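Local structure of tRNA delta(2)-isopentenylpyrophosphate transferase (3EXA) at residues 26-31 with 91-96; 2-7 with 189-194; 76-81 with 105-110; 36-41 with 61-66. The protein probably catalyses transfer of a dimethylallyl group from dimethylallyl diphosphate to the adenine at position 37 of tRNAs that read codons beginning with uridine. All blocks are in the same frame, centred on the assembly; numbering follows the deposited sequence.

How the interactions relate
Interactions 1 and 2 hold neighbouring parts of one parallel sheet: strand 94-98 of the first pairs directly with strand 4-9 of the second. Both rest on main-chain bonds and have a buried end and an exposed one, but interaction 1 ends in a salt-bridge network, interaction 2 in water-mediated contacts. Interaction 3 is wholly buried and nearest the centre of the chain; there two helices meet through apolar side chains and a glutamine, and Ile109 packs on Leu192 of interaction 2. Interaction 4 joins two loops, chiefly by backbone bonds. It meets interaction 3 where Leu62 packs on Phe77, and interaction 1 through His61, which borders Val31 and Glu30.

Interaction 1: residues 26-31 with 91-96; sequences RLNGEV and RGRLPF
The carboxylate of Glu30 is gripped by two arginines of the segment 91-96. Arg91 comes side-on, its NH2 giving a hydrogen bond to Glu30 OE1 (2.8 Å) and its NE another to Glu30 OE2 (3.0 Å), with the two flat groups only 22° from parallel. Arg93 NH1 adds a salt bridge to the same OE2, its guanidinium turned more steeply against the carboxylate. The extended chain of Glu30 beyond CG (chi2 -163°) helps to carry the carboxylate to both arginines. Arg93 NE is satisfied by a water that also accepts from Asn28 ND2, while the amide of Asn28 stands across the Arg93 chain at CD. Beyond these polar groups, strands 29-33 and 94-98 run parallel as neighbours in the central sheet of a P-loop NTPase-like core. Their main-chain groups pair in turn: Leu94 N donates to Asn28 O (3.1 Å), Glu30 N to Leu94 O (3.0 Å), and Phe96 N to Glu30 O (2.8 Å). At Gly29 a side chain would run into Leu94 O and the Phe96 ring. On the face shared by Leu94 and Phe96, Leu27 CD2 touches Leu94 CD2 and, at the ring edge, Phe96 CZ, each at 3.8 Å. Helix 294-317 packs on Leu27, whereas helix 74-90 lies against Glu30, Arg93 and Pro95 on the other face.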
loop_
_atom_site.group_PDB
_atom_site.type_symbol
_atom_site.label_atom_id
_atom_site.label_comp_id
_atom_site.label_asym_id
_atom_site.label_seq_id
_atom_site.Cartn_x
_atom_site.Cartn_y
_atom_site.Cartn_z
ATOM N N ARG A 26 -14.200 39.100 -21.119
ATOM C CA ARG A 26 -13.472 39.537 -22.301
ATOM C C ARG A 26 -12.432 38.518 -22.759
ATOM O O ARG A 26 -11.675 38.773 -23.692
ATOM C CB ARG A 26 -12.812 40.888 -22.027
ATOM C CG ARG A 26 -11.998 40.908 -20.761
ATOM C CD ARG A 26 -12.172 42.219 -20.000
ATOM N NE ARG A 26 -11.387 43.336 -20.521
ATOM C CZ ARG A 26 -11.214 44.479 -19.859
ATOM N NH1 ARG A 26 -10.484 45.464 -20.378
ATOM N NH2 ARG A 26 -11.774 44.630 -18.665
ATOM N N LEU A 27 -12.406 37.355 -22.119
ATOM C CA LEU A 27 -11.454 36.320 -22.479
ATOM C C LEU A 27 -12.191 35.022 -22.781
ATOM O O LEU A 27 -11.581 33.956 -22.845
ATOM C CB LEU A 27 -10.465 36.110 -21.333
ATOM C CG LEU A 27 -8.965 36.295 -21.621
ATOM C CD1 LEU A 27 -8.717 37.608 -22.332
ATOM C CD2 LEU A 27 -8.196 36.253 -20.314
ATOM N N ASN A 28 -13.506 35.131 -22.965
ATOM C CA ASN A 28 -14.385 33.992 -23.254
ATOM C C ASN A 28 -13.992 32.750 -22.458
ATOM O O ASN A 28 -13.649 31.733 -23.047
ATOM C CB ASN A 28 -14.355 33.676 -24.766
ATOM C CG ASN A 28 -15.395 32.631 -25.181
ATOM O OD1 ASN A 28 -16.570 32.723 -24.819
ATOM N ND2 ASN A 28 -14.965 31.646 -25.961
ATOM N N GLY A 29 -14.056 32.818 -21.129
ATOM C CA GLY A 29 -13.670 31.666 -20.333
ATOM C C GLY A 29 -14.703 31.137 -19.351
ATOM O O GLY A 29 -15.759 31.740 -19.175
ATOM N N GLU A 30 -14.410 29.995 -18.726
ATOM C CA GLU A 30 -15.315 29.412 -17.741
ATOM C C GLU A 30 -14.551 29.303 -16.431
ATOM O O GLU A 30 -13.330 29.168 -16.446
ATOM C CB GLU A 30 -15.785 28.032 -18.183
ATOM C CG GLU A 30 -16.314 28.001 -19.595
ATOM C CD GLU A 30 -17.144 26.765 -19.867
ATOM O OE1 GLU A 30 -16.889 25.718 -19.238
ATOM O OE2 GLU A 30 -18.056 26.837 -20.714
ATOM N N VAL A 31 -15.241 29.358 -15.294
ATOM C CA VAL A 31 -14.519 29.287 -14.028
ATOM C C VAL A 31 -14.612 27.968 -13.302
ATOM O O VAL A 31 -15.694 27.406 -13.134
ATOM C CB VAL A 31 -14.973 30.370 -13.015
ATOM C CG1 VAL A 31 -14.159 30.234 -11.731
ATOM C CG2 VAL A 31 -14.816 31.761 -13.600
ATOM N N ARG A 91 -14.798 23.357 -25.906
ATOM C CA ARG A 91 -15.825 24.345 -26.234
ATOM C C ARG A 91 -15.206 25.601 -26.811
ATOM O O ARG A 91 -15.917 26.513 -27.222
ATOM C CB ARG A 91 -16.632 24.736 -24.993
ATOM C CG ARG A 91 -17.720 23.761 -24.599
ATOM C CD ARG A 91 -18.531 24.305 -23.426
ATOM N NE ARG A 91 -17.830 24.241 -22.141
ATOM C CZ ARG A 91 -17.610 23.119 -21.456
ATOM N NH1 ARG A 91 -18.028 21.955 -21.930
ATOM N NH2 ARG A 91 -16.988 23.159 -20.282
ATOM N N GLY A 92 -13.876 25.648 -26.827
ATOM C CA GLY A 92 -13.175 26.806 -27.353
ATOM C C GLY A 92 -13.135 27.953 -26.358
ATOM O O GLY A 92 -13.019 29.113 -26.744
ATOM N N ARG A 93 -13.231 27.615 -25.077
ATOM C CA ARG A 93 -13.218 28.591 -24.000
ATOM C C ARG A 93 -11.927 28.468 -23.211
ATOM O O ARG A 93 -11.223 27.459 -23.303
ATOM C CB ARG A 93 -14.379 28.329 -23.047
ATOM C CG ARG A 93 -15.727 28.264 -23.706
ATOM C CD ARG A 93 -16.275 29.642 -23.903
ATOM N NE ARG A 93 -17.663 29.609 -24.335
ATOM C CZ ARG A 93 -18.671 29.174 -23.585
ATOM N NH1 ARG A 93 -18.444 28.729 -22.358
ATOM N NH2 ARG A 93 -19.914 29.199 -24.056
ATOM N N LEU A 94 -11.637 29.489 -22.411
ATOM C CA LEU A 94 -10.439 29.497 -21.583
ATOM C C LEU A 94 -10.777 29.154 -20.130
ATOM O O LEU A 94 -11.537 29.872 -19.472
ATOM C CB LEU A 94 -9.773 30.870 -21.654
ATOM C CG LEU A 94 -8.578 31.082 -20.732
ATOM C CD1 LEU A 94 -7.484 30.079 -21.062
ATOM C CD2 LEU A 94 -8.079 32.494 -20.895
ATOM N N PRO A 95 -10.215 28.051 -19.611
ATOM C CA PRO A 95 -10.470 27.629 -18.232
ATOM C C PRO A 95 -9.773 28.486 -17.178
ATOM O O PRO A 95 -8.578 28.773 -17.273
ATOM C CB PRO A 95 -9.974 26.188 -18.221
ATOM C CG PRO A 95 -8.803 26.259 -19.133
ATOM C CD PRO A 95 -9.346 27.079 -20.293
ATOM N N PHE A 96 -10.549 28.872 -16.170
ATOM C CA PHE A 96 -10.097 29.705 -15.059
ATOM C C PHE A 96 -10.187 28.955 -13.715
ATOM O O PHE A 96 -11.264 28.508 -13.316
ATOM C CB PHE A 96 -10.974 30.969 -14.986
ATOM C CG PHE A 96 -10.505 32.114 -15.857
ATOM C CD1 PHE A 96 -9.716 33.133 -15.321
ATOM C CD2 PHE A 96 -10.868 32.186 -17.198
ATOM C CE1 PHE A 96 -9.289 34.211 -16.108
ATOM C CE2 PHE A 96 -10.447 33.260 -17.992
ATOM C CZ PHE A 96 -9.654 34.277 -17.442
HETATM O O HOH W 1 -17.750 30.783 -27.201
#

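Interaction 2: residues 2-7 with 189-194; sequences KEKLVA and PYNLVM
Main-chain hydrogen bonds zip strand 4-9 parallel to strand 191-198: Asn191 N donates to Glu3 O (2.7 Å), Leu5 N to Asn191 O (3.0 Å), Val193 N to Leu5 O (3.2 Å) and Ala7 N to Val193 O (2.9 Å). Apolar contact gathers on the face of Leu5 and Ala7. There Leu5 CD2 makes a CH-pi contact with the Tyr190 ring, 4.1 Å from its centroid and over the face, placed by a CG anti to the backbone N (chi1 171°); further on, Ala7 CB meets CG of selenomethionine Met194 at 3.7 Å. Two waters join polar groups. One receives a bond from Asn191 ND2 and gives one to Lys2 O; the other links Glu3 OE1 with Tyr190 OH, while Glu3 OE2 bonds to Thr86 of helix 74-90. Helix 294-317 lies on the opposite face, against Val6 and Val193. The chemistry thus grades from hydrated, charged groups at the start of the strands to apolar packing where strand 4-9 heads for the predicted ATP-binding loop.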
loop_
_atom_site.group_PDB
_atom_site.type_symbol
_atom_site.label_atom_id
_atom_site.label_comp_id
_atom_site.label_asym_id
_atom_site.label_seq_id
_atom_site.Cartn_x
_atom_site.Cartn_y
_atom_site.Cartn_z
ATOM N N LYS A 2 0.259 23.182 -25.725
ATOM C CA LYS A 2 -0.297 22.798 -24.396
ATOM C C LYS A 2 -1.633 23.478 -24.124
ATOM O O LYS A 2 -1.908 24.557 -24.651
ATOM C CB LYS A 2 0.658 23.199 -23.268
ATOM C CG LYS A 2 2.061 22.633 -23.333
ATOM C CD LYS A 2 2.857 23.107 -22.118
ATOM C CE LYS A 2 4.288 22.591 -22.138
ATOM N NZ LYS A 2 5.038 23.125 -23.313
ATOM N N GLU A 3 -2.461 22.832 -23.307
ATOM C CA GLU A 3 -3.744 23.397 -22.891
ATOM C C GLU A 3 -3.435 24.622 -22.026
ATOM O O GLU A 3 -2.556 24.577 -21.160
ATOM C CB GLU A 3 -4.535 22.395 -22.041
ATOM C CG GLU A 3 -5.307 21.327 -22.799
ATOM C CD GLU A 3 -5.989 20.332 -21.868
ATOM O OE1 GLU A 3 -6.528 20.757 -20.825
ATOM O OE2 GLU A 3 -5.997 19.121 -22.177
ATOM N N LYS A 4 -4.177 25.703 -22.260
ATOM C CA LYS A 4 -4.010 26.958 -21.533
ATOM C C LYS A 4 -4.845 26.982 -20.258
ATOM O O LYS A 4 -5.993 26.545 -20.256
ATOM C CB LYS A 4 -4.425 28.136 -22.412
ATOM C CG LYS A 4 -3.576 28.336 -23.645
ATOM C CD LYS A 4 -4.103 29.497 -24.468
ATOM C CE LYS A 4 -3.319 29.647 -25.761
ATOM N NZ LYS A 4 -3.911 30.671 -26.674
ATOM N N LEU A 5 -4.267 27.510 -19.181
ATOM C CA LEU A 5 -4.966 27.587 -17.903
ATOM C C LEU A 5 -4.604 28.837 -17.117
ATOM O O LEU A 5 -3.433 29.073 -16.811
ATOM C CB LEU A 5 -4.641 26.360 -17.063
ATOM C CG LEU A 5 -5.112 26.361 -15.616
ATOM C CD1 LEU A 5 -6.602 26.659 -15.526
ATOM C CD2 LEU A 5 -4.792 25.005 -15.020
ATOM N N VAL A 6 -5.611 29.641 -16.785
ATOM C CA VAL A 6 -5.375 30.852 -16.006
ATOM C C VAL A 6 -5.745 30.580 -14.552
ATOM O O VAL A 6 -6.821 30.053 -14.278
ATOM C CB VAL A 6 -6.234 32.045 -16.507
ATOM C CG1 VAL A 6 -5.982 33.262 -15.618
ATOM C CG2 VAL A 6 -5.898 32.376 -17.962
ATOM N N ALA A 7 -4.855 30.918 -13.620
ATOM C CA ALA A 7 -5.151 30.717 -12.204
ATOM C C ALA A 7 -5.147 32.054 -11.477
ATOM O O ALA A 7 -4.248 32.871 -11.672
ATOM C CB ALA A 7 -4.139 29.775 -11.570
ATOM N N PRO A 189 2.138 20.942 -16.966
ATOM C CA PRO A 189 1.838 20.513 -18.328
ATOM C C PRO A 189 0.990 21.543 -19.072
ATOM O O PRO A 189 0.788 21.420 -20.275
ATOM C CB PRO A 189 1.076 19.214 -18.112
ATOM C CG PRO A 189 0.272 19.539 -16.894
ATOM C CD PRO A 189 1.339 20.166 -16.000
ATOM N N TYR A 190 0.480 22.548 -18.362
ATOM C CA TYR A 190 -0.354 23.573 -19.002
ATOM C C TYR A 190 0.420 24.839 -19.395
ATOM O O TYR A 190 1.550 25.067 -18.950
ATOM C CB TYR A 190 -1.507 24.011 -18.076
ATOM C CG TYR A 190 -2.475 22.932 -17.646
ATOM C CD1 TYR A 190 -2.365 22.329 -16.403
ATOM C CD2 TYR A 190 -3.503 22.514 -18.493
ATOM C CE1 TYR A 190 -3.247 21.336 -16.008
ATOM C CE2 TYR A 190 -4.395 21.518 -18.111
ATOM C CZ TYR A 190 -4.261 20.930 -16.863
ATOM O OH TYR A 190 -5.132 19.937 -16.474
ATOM N N ASN A 191 -0.207 25.644 -20.251
ATOM C CA ASN A 191 0.343 26.936 -20.655
ATOM C C ASN A 191 -0.326 27.760 -19.565
ATOM O O ASN A 191 -1.399 28.333 -19.771
ATOM C CB ASN A 191 -0.194 27.353 -22.034
ATOM C CG ASN A 191 0.224 28.763 -22.430
ATOM O OD1 ASN A 191 0.663 29.557 -21.591
ATOM N ND2 ASN A 191 0.068 29.086 -23.709
ATOM N N LEU A 192 0.293 27.768 -18.391
ATOM C CA LEU A 192 -0.268 28.458 -17.249
ATOM C C LEU A 192 0.224 29.872 -16.986
ATOM O O LEU A 192 1.398 30.204 -17.181
ATOM C CB LEU A 192 -0.070 27.604 -15.989
ATOM C CG LEU A 192 -0.652 28.096 -14.648
ATOM C CD1 LEU A 192 -0.895 26.915 -13.750
ATOM C CD2 LEU A 192 0.305 29.076 -13.977
ATOM N N VAL A 193 -0.729 30.696 -16.557
ATOM C CA VAL A 193 -0.517 32.078 -16.174
ATOM C C VAL A 193 -1.209 32.166 -14.811
ATOM O O VAL A 193 -2.425 31.970 -14.686
ATOM C CB VAL A 193 -1.167 33.068 -17.167
ATOM C CG1 VAL A 193 -1.023 34.493 -16.651
ATOM C CG2 VAL A 193 -0.497 32.951 -18.530
HETATM N N MSE A 194 -0.411 32.422 -13.784
HETATM C CA MSE A 194 -0.911 32.508 -12.430
HETATM C C MSE A 194 -0.757 33.931 -11.905
HETATM O O MSE A 194 0.344 34.476 -11.900
HETATM C CB MSE A 194 -0.124 31.542 -11.552
HETATM C CG MSE A 194 -0.896 31.005 -10.375
HETATM SE SE MSE A 194 0.005 29.514 -9.529
HETATM C CE MSE A 194 -0.344 29.991 -7.691
HETATM O O HOH W 2 -0.393 26.758 -25.684
HETATM O O HOH W 3 -7.104 19.448 -18.336
#

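Interaction 3: residues 76-81 with 105-110; sequences DFQDLA and VNAVIH
The main-chain bond from Ala81 N to Phe77 O (2.8 Å) spans the helical turn that brings Phe77 and Ala81 together on the side facing Val108. Ala81 CB lies over one face of the Phe77 ring, 3.9 Å above its plane and toward the rim, and the same methyl touches Val108 CG2 at 3.8 Å. Val108 CG2 comes to the ring obliquely, but that pair is modelled too close for its distance to be trusted. The next residue, Gln78, stretches its side chain across to the other helix with CG anti to the backbone N (chi1 180°) and the chain straight beyond it. Its NE2 donates to Phe112 O just past helix 102-110, leaving OE1 beside Ala107 CB (3.6 Å) and close to Ala107 O (2.8 Å), where two acceptors face each other without a bond. A leucine here is likely to leave Phe112 O without this donor and the end of helix 102-110 less firmly tied to helix 74-90. The short axes pass 9.2 Å apart at 43°, with the small side chains of Ala81 and Ala107 turned toward the opposite helix. Strand 94-98 follows helix 74-90 in the chain and leads toward helix 102-110. Around the pair, Tyr104 and Leu62 pack on Phe77, helix 256-279 meets Val105 and Asn106, Tyr159 of the second subunit touches Asn106, and Leu192 of strand 191-198 packs on Ile109.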
loop_
_atom_site.group_PDB
_atom_site.type_symbol
_atom_site.label_atom_id
_atom_site.label_comp_id
_atom_site.label_asym_id
_atom_site.label_seq_id
_atom_site.Cartn_x
_atom_site.Cartn_y
_atom_site.Cartn_z
ATOM N N ASP A 76 -10.024 13.953 -5.153
ATOM C CA ASP A 76 -11.359 14.046 -5.726
ATOM C C ASP A 76 -11.401 15.304 -6.591
ATOM O O ASP A 76 -11.898 15.279 -7.712
ATOM C CB ASP A 76 -12.454 14.154 -4.645
ATOM C CG ASP A 76 -12.534 12.930 -3.735
ATOM O OD1 ASP A 76 -12.564 11.783 -4.242
ATOM O OD2 ASP A 76 -12.589 13.123 -2.494
ATOM N N PHE A 77 -10.874 16.408 -6.071
ATOM C CA PHE A 77 -10.881 17.660 -6.820
ATOM C C PHE A 77 -10.120 17.555 -8.139
ATOM O O PHE A 77 -10.626 17.963 -9.184
ATOM C CB PHE A 77 -10.290 18.791 -5.981
ATOM C CG PHE A 77 -10.104 20.072 -6.744
ATOM C CD1 PHE A 77 -8.829 20.564 -6.996
ATOM C CD2 PHE A 77 -11.200 20.765 -7.245
ATOM C CE1 PHE A 77 -8.648 21.723 -7.743
ATOM C CE2 PHE A 77 -11.025 21.927 -7.994
ATOM C CZ PHE A 77 -9.746 22.407 -8.243
ATOM N N GLN A 78 -8.909 17.006 -8.082
ATOM C CA GLN A 78 -8.063 16.845 -9.258
ATOM C C GLN A 78 -8.716 15.988 -10.353
ATOM O O GLN A 78 -8.632 16.324 -11.535
ATOM C CB GLN A 78 -6.719 16.241 -8.834
ATOM C CG GLN A 78 -5.726 16.009 -9.968
ATOM C CD GLN A 78 -4.435 15.351 -9.490
ATOM O OE1 GLN A 78 -3.610 15.982 -8.830
ATOM N NE2 GLN A 78 -4.265 14.070 -9.811
ATOM N N ASP A 79 -9.361 14.888 -9.969
ATOM C CA ASP A 79 -10.020 14.025 -10.950
ATOM C C ASP A 79 -11.212 14.740 -11.606
ATOM O O ASP A 79 -11.642 14.368 -12.702
ATOM C CB ASP A 79 -10.515 12.713 -10.310
ATOM C CG ASP A 79 -9.387 11.858 -9.749
ATOM O OD1 ASP A 79 -8.233 11.989 -10.221
ATOM O OD2 ASP A 79 -9.662 11.038 -8.844
ATOM N N LEU A 80 -11.756 15.757 -10.941
ATOM C CA LEU A 80 -12.882 16.498 -11.511
ATOM C C LEU A 80 -12.427 17.731 -12.289
ATOM O O LEU A 80 -13.035 18.085 -13.295
ATOM C CB LEU A 80 -13.862 16.928 -10.413
ATOM C CG LEU A 80 -14.719 15.833 -9.768
ATOM C CD1 LEU A 80 -15.437 16.410 -8.572
ATOM C CD2 LEU A 80 -15.713 15.281 -10.782
ATOM N N ALA A 81 -11.356 18.377 -11.839
ATOM C CA ALA A 81 -10.869 19.572 -12.516
ATOM C C ALA A 81 -10.129 19.287 -13.814
ATOM O O ALA A 81 -10.394 19.916 -14.846
ATOM C CB ALA A 81 -9.971 20.367 -11.590
ATOM N N VAL A 105 -5.012 23.742 -5.778
ATOM C CA VAL A 105 -4.503 24.388 -6.980
ATOM C C VAL A 105 -3.201 23.747 -7.444
ATOM O O VAL A 105 -3.037 23.484 -8.634
ATOM C CB VAL A 105 -4.275 25.919 -6.777
ATOM C CG1 VAL A 105 -5.573 26.590 -6.368
ATOM C CG2 VAL A 105 -3.202 26.161 -5.733
ATOM N N ASN A 106 -2.278 23.479 -6.522
ATOM C CA ASN A 106 -1.010 22.858 -6.915
ATOM C C ASN A 106 -1.193 21.465 -7.466
ATOM O O ASN A 106 -0.462 21.054 -8.359
ATOM C CB ASN A 106 -0.039 22.791 -5.747
ATOM C CG ASN A 106 0.533 24.132 -5.409
ATOM O OD1 ASN A 106 0.305 25.110 -6.120
ATOM N ND2 ASN A 106 1.291 24.194 -4.328
ATOM N N ALA A 107 -2.169 20.738 -6.939
ATOM C CA ALA A 107 -2.406 19.389 -7.407
ATOM C C ALA A 107 -2.890 19.380 -8.853
ATOM O O ALA A 107 -2.609 18.446 -9.597
ATOM C CB ALA A 107 -3.416 18.702 -6.508
ATOM N N VAL A 108 -3.612 20.424 -9.247
ATOM C CA VAL A 108 -4.142 20.536 -10.605
ATOM C C VAL A 108 -3.113 21.070 -11.592
ATOM O O VAL A 108 -2.970 20.549 -12.692
ATOM C CB VAL A 108 -5.357 21.480 -10.649
ATOM C CG1 VAL A 108 -5.682 21.849 -12.087
ATOM C CG2 VAL A 108 -6.544 20.818 -9.977
ATOM N N ILE A 109 -2.396 22.112 -11.193
ATOM C CA ILE A 109 -1.430 22.705 -12.088
ATOM C C ILE A 109 -0.175 21.873 -12.255
ATOM O O ILE A 109 0.640 22.158 -13.129
ATOM C CB ILE A 109 -1.018 24.112 -11.635
ATOM C CG1 ILE A 109 -0.245 24.040 -10.320
ATOM C CG2 ILE A 109 -2.238 24.980 -11.478
ATOM C CD1 ILE A 109 0.350 25.382 -9.923
ATOM N N HIS A 110 -0.012 20.848 -11.425
ATOM C CA HIS A 110 1.171 19.996 -11.510
ATOM C C HIS A 110 0.821 18.555 -11.845
ATOM O O HIS A 110 1.707 17.735 -12.082
ATOM C CB HIS A 110 1.955 20.039 -10.194
ATOM C CG HIS A 110 2.647 21.341 -9.947
ATOM N ND1 HIS A 110 2.451 22.083 -8.799
ATOM C CD2 HIS A 110 3.546 22.032 -10.688
ATOM C CE1 HIS A 110 3.199 23.170 -8.845
ATOM N NE2 HIS A 110 3.875 23.164 -9.982
#

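Interaction 4: residues 36-41 with 61-66; sequences SMQVYR and HLIDIK
The Arg41 guanidinium lies with one face over the backbone of the segment 61-66, Asp64 O standing 3.3 Å above its plane and Ile65 CA 3.9 Å above it on that face, both toward the rim. The Tyr40 ring has Val39 CG2 centred over one face, 3.7 Å from its plane, and Lys66 O comes to it obliquely. Val39 CG2 sits between its backbone N and carbonyl carbon (chi1 of the residue -47°), which lets this methyl touch the ring and, on another side, Lys66 CB, while Val39 CB packs on Ile65 CG1. Backbone bonds then stitch the loops together. Asp64 N donates to Gln38 O (3.1 Å) on a lone pair in the carbonyl plane. Val39 O accepts twice, from Ile65 N (2.8 Å) in its plane and from Lys66 N (3.1 Å) well above it; Arg41 N completes the set with a bond to Lys66 O (3.3 Å). The carboxylate of Asp64 rests its OD2 against Arg41 CA (3.4 Å), but its salt bridge goes to Lys49, which also bonds to Tyr40 O. With an alanine here, Lys49 would probably be left without its carboxylate partner, and Arg41 CA and CB without the oxygen packed against them. Two irregular loops of a P-loop-type domain meet here, and by similarity to relatives residues 35-38 probably contact the substrate tRNA, with Gln38 lying near Thr17 of the predicted ATP-binding loop.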
loop_
_atom_site.group_PDB
_atom_site.type_symbol
_atom_site.label_atom_id
_atom_site.label_comp_id
_atom_site.label_asym_id
_atom_site.label_seq_id
_atom_site.Cartn_x
_atom_site.Cartn_y
_atom_site.Cartn_z
ATOM N N SER A 36 -12.478 24.290 -1.995
ATOM C CA SER A 36 -13.047 23.033 -1.533
ATOM C C SER A 36 -14.333 23.140 -0.722
ATOM O O SER A 36 -15.127 22.196 -0.696
ATOM C CB SER A 36 -12.005 22.273 -0.717
ATOM O OG SER A 36 -11.597 23.038 0.409
HETATM N N MSE A 37 -14.550 24.263 -0.048
HETATM C CA MSE A 37 -15.767 24.413 0.744
HETATM C C MSE A 37 -16.986 24.744 -0.101
HETATM O O MSE A 37 -18.112 24.472 0.306
HETATM C CB MSE A 37 -15.580 25.477 1.827
HETATM C CG MSE A 37 -14.759 24.991 3.005
HETATM SE SE MSE A 37 -15.524 23.393 3.848
HETATM C CE MSE A 37 -14.188 22.078 3.285
ATOM N N GLN A 38 -16.751 25.323 -1.273
ATOM C CA GLN A 38 -17.823 25.695 -2.187
ATOM C C GLN A 38 -18.553 24.477 -2.735
ATOM O O GLN A 38 -19.618 24.619 -3.335
ATOM C CB GLN A 38 -17.270 26.476 -3.379
ATOM C CG GLN A 38 -16.529 27.745 -3.036
ATOM C CD GLN A 38 -17.446 28.818 -2.521
ATOM O OE1 GLN A 38 -18.091 28.650 -1.487
ATOM N NE2 GLN A 38 -17.516 29.930 -3.238
ATOM N N VAL A 39 -17.985 23.286 -2.558
ATOM C CA VAL A 39 -18.625 22.085 -3.091
ATOM C C VAL A 39 -19.842 21.649 -2.295
ATOM O O VAL A 39 -20.782 21.085 -2.858
ATOM C CB VAL A 39 -17.644 20.869 -3.174
ATOM C CG1 VAL A 39 -16.320 21.297 -3.820
ATOM C CG2 VAL A 39 -17.428 20.254 -1.797
ATOM N N TYR A 40 -19.834 21.930 -0.995
ATOM C CA TYR A 40 -20.929 21.523 -0.111
ATOM C C TYR A 40 -22.194 22.351 -0.242
ATOM O O TYR A 40 -22.204 23.540 0.054
ATOM C CB TYR A 40 -20.452 21.545 1.345
ATOM C CG TYR A 40 -19.321 20.580 1.620
ATOM C CD1 TYR A 40 -19.548 19.200 1.639
ATOM C CD2 TYR A 40 -18.030 21.035 1.830
ATOM C CE1 TYR A 40 -18.511 18.300 1.859
ATOM C CE2 TYR A 40 -16.984 20.147 2.048
ATOM C CZ TYR A 40 -17.230 18.785 2.062
ATOM O OH TYR A 40 -16.195 17.900 2.277
ATOM N N ARG A 41 -23.271 21.714 -0.677
ATOM C CA ARG A 41 -24.529 22.421 -0.821
ATOM C C ARG A 41 -25.264 22.588 0.498
ATOM O O ARG A 41 -25.198 21.725 1.374
ATOM C CB ARG A 41 -25.424 21.719 -1.843
ATOM C CG ARG A 41 -25.157 20.257 -1.979
ATOM C CD ARG A 41 -25.771 19.761 -3.252
ATOM N NE ARG A 41 -25.188 18.483 -3.627
ATOM C CZ ARG A 41 -25.490 17.822 -4.737
ATOM N NH1 ARG A 41 -26.376 18.319 -5.591
ATOM N NH2 ARG A 41 -24.899 16.663 -4.993
ATOM N N HIS A 61 -18.015 25.885 -12.304
ATOM C CA HIS A 61 -18.061 24.457 -12.026
ATOM C C HIS A 61 -17.558 24.076 -10.643
ATOM O O HIS A 61 -16.773 24.801 -10.026
ATOM C CB HIS A 61 -17.231 23.697 -13.060
ATOM C CG HIS A 61 -17.549 24.052 -14.477
ATOM N ND1 HIS A 61 -17.162 25.242 -15.049
ATOM C CD2 HIS A 61 -18.238 23.380 -15.427
ATOM C CE1 HIS A 61 -17.601 25.292 -16.294
ATOM N NE2 HIS A 61 -18.258 24.176 -16.548
ATOM N N LEU A 62 -18.011 22.912 -10.185
ATOM C CA LEU A 62 -17.615 22.365 -8.899
ATOM C C LEU A 62 -18.229 23.093 -7.712
ATOM O O LEU A 62 -17.635 23.190 -6.635
ATOM C CB LEU A 62 -16.092 22.356 -8.804
ATOM C CG LEU A 62 -15.389 21.093 -9.332
ATOM C CD1 LEU A 62 -16.130 20.466 -10.515
ATOM C CD2 LEU A 62 -13.982 21.467 -9.708
ATOM N N ILE A 63 -19.426 23.618 -7.924
ATOM C CA ILE A 63 -20.142 24.303 -6.869
ATOM C C ILE A 63 -21.390 23.490 -6.567
ATOM O O ILE A 63 -22.137 23.121 -7.479
ATOM C CB ILE A 63 -20.585 25.703 -7.292
ATOM C CG1 ILE A 63 -19.385 26.515 -7.754
ATOM C CG2 ILE A 63 -21.263 26.396 -6.127
ATOM C CD1 ILE A 63 -18.432 26.876 -6.658
ATOM N N ASP A 64 -21.609 23.202 -5.289
ATOM C CA ASP A 64 -22.782 22.450 -4.892
ATOM C C ASP A 64 -22.831 21.066 -5.524
ATOM O O ASP A 64 -23.825 20.701 -6.141
ATOM C CB ASP A 64 -24.029 23.260 -5.264
ATOM C CG ASP A 64 -24.184 24.488 -4.400
ATOM O OD1 ASP A 64 -24.888 25.437 -4.790
ATOM O OD2 ASP A 64 -23.600 24.503 -3.301
ATOM N N ILE A 65 -21.768 20.288 -5.350
ATOM C CA ILE A 65 -21.701 18.943 -5.921
ATOM C C ILE A 65 -21.559 17.826 -4.877
ATOM O O ILE A 65 -21.563 16.642 -5.224
ATOM C CB ILE A 65 -20.507 18.818 -6.873
ATOM C CG1 ILE A 65 -19.231 19.193 -6.116
ATOM C CG2 ILE A 65 -20.705 19.711 -8.088
ATOM C CD1 ILE A 65 -17.962 18.842 -6.845
ATOM N N LYS A 66 -21.419 18.196 -3.609
ATOM C CA LYS A 66 -21.256 17.217 -2.535
ATOM C C LYS A 66 -22.071 17.551 -1.289
ATOM O O LYS A 66 -22.068 18.689 -0.824
ATOM C CB LYS A 66 -19.779 17.114 -2.146
ATOM C CG LYS A 66 -18.919 16.323 -3.109
ATOM C CD LYS A 66 -19.031 14.846 -2.823
ATOM C CE LYS A 66 -18.113 14.050 -3.714
ATOM N NZ LYS A 66 -18.183 12.616 -3.342
#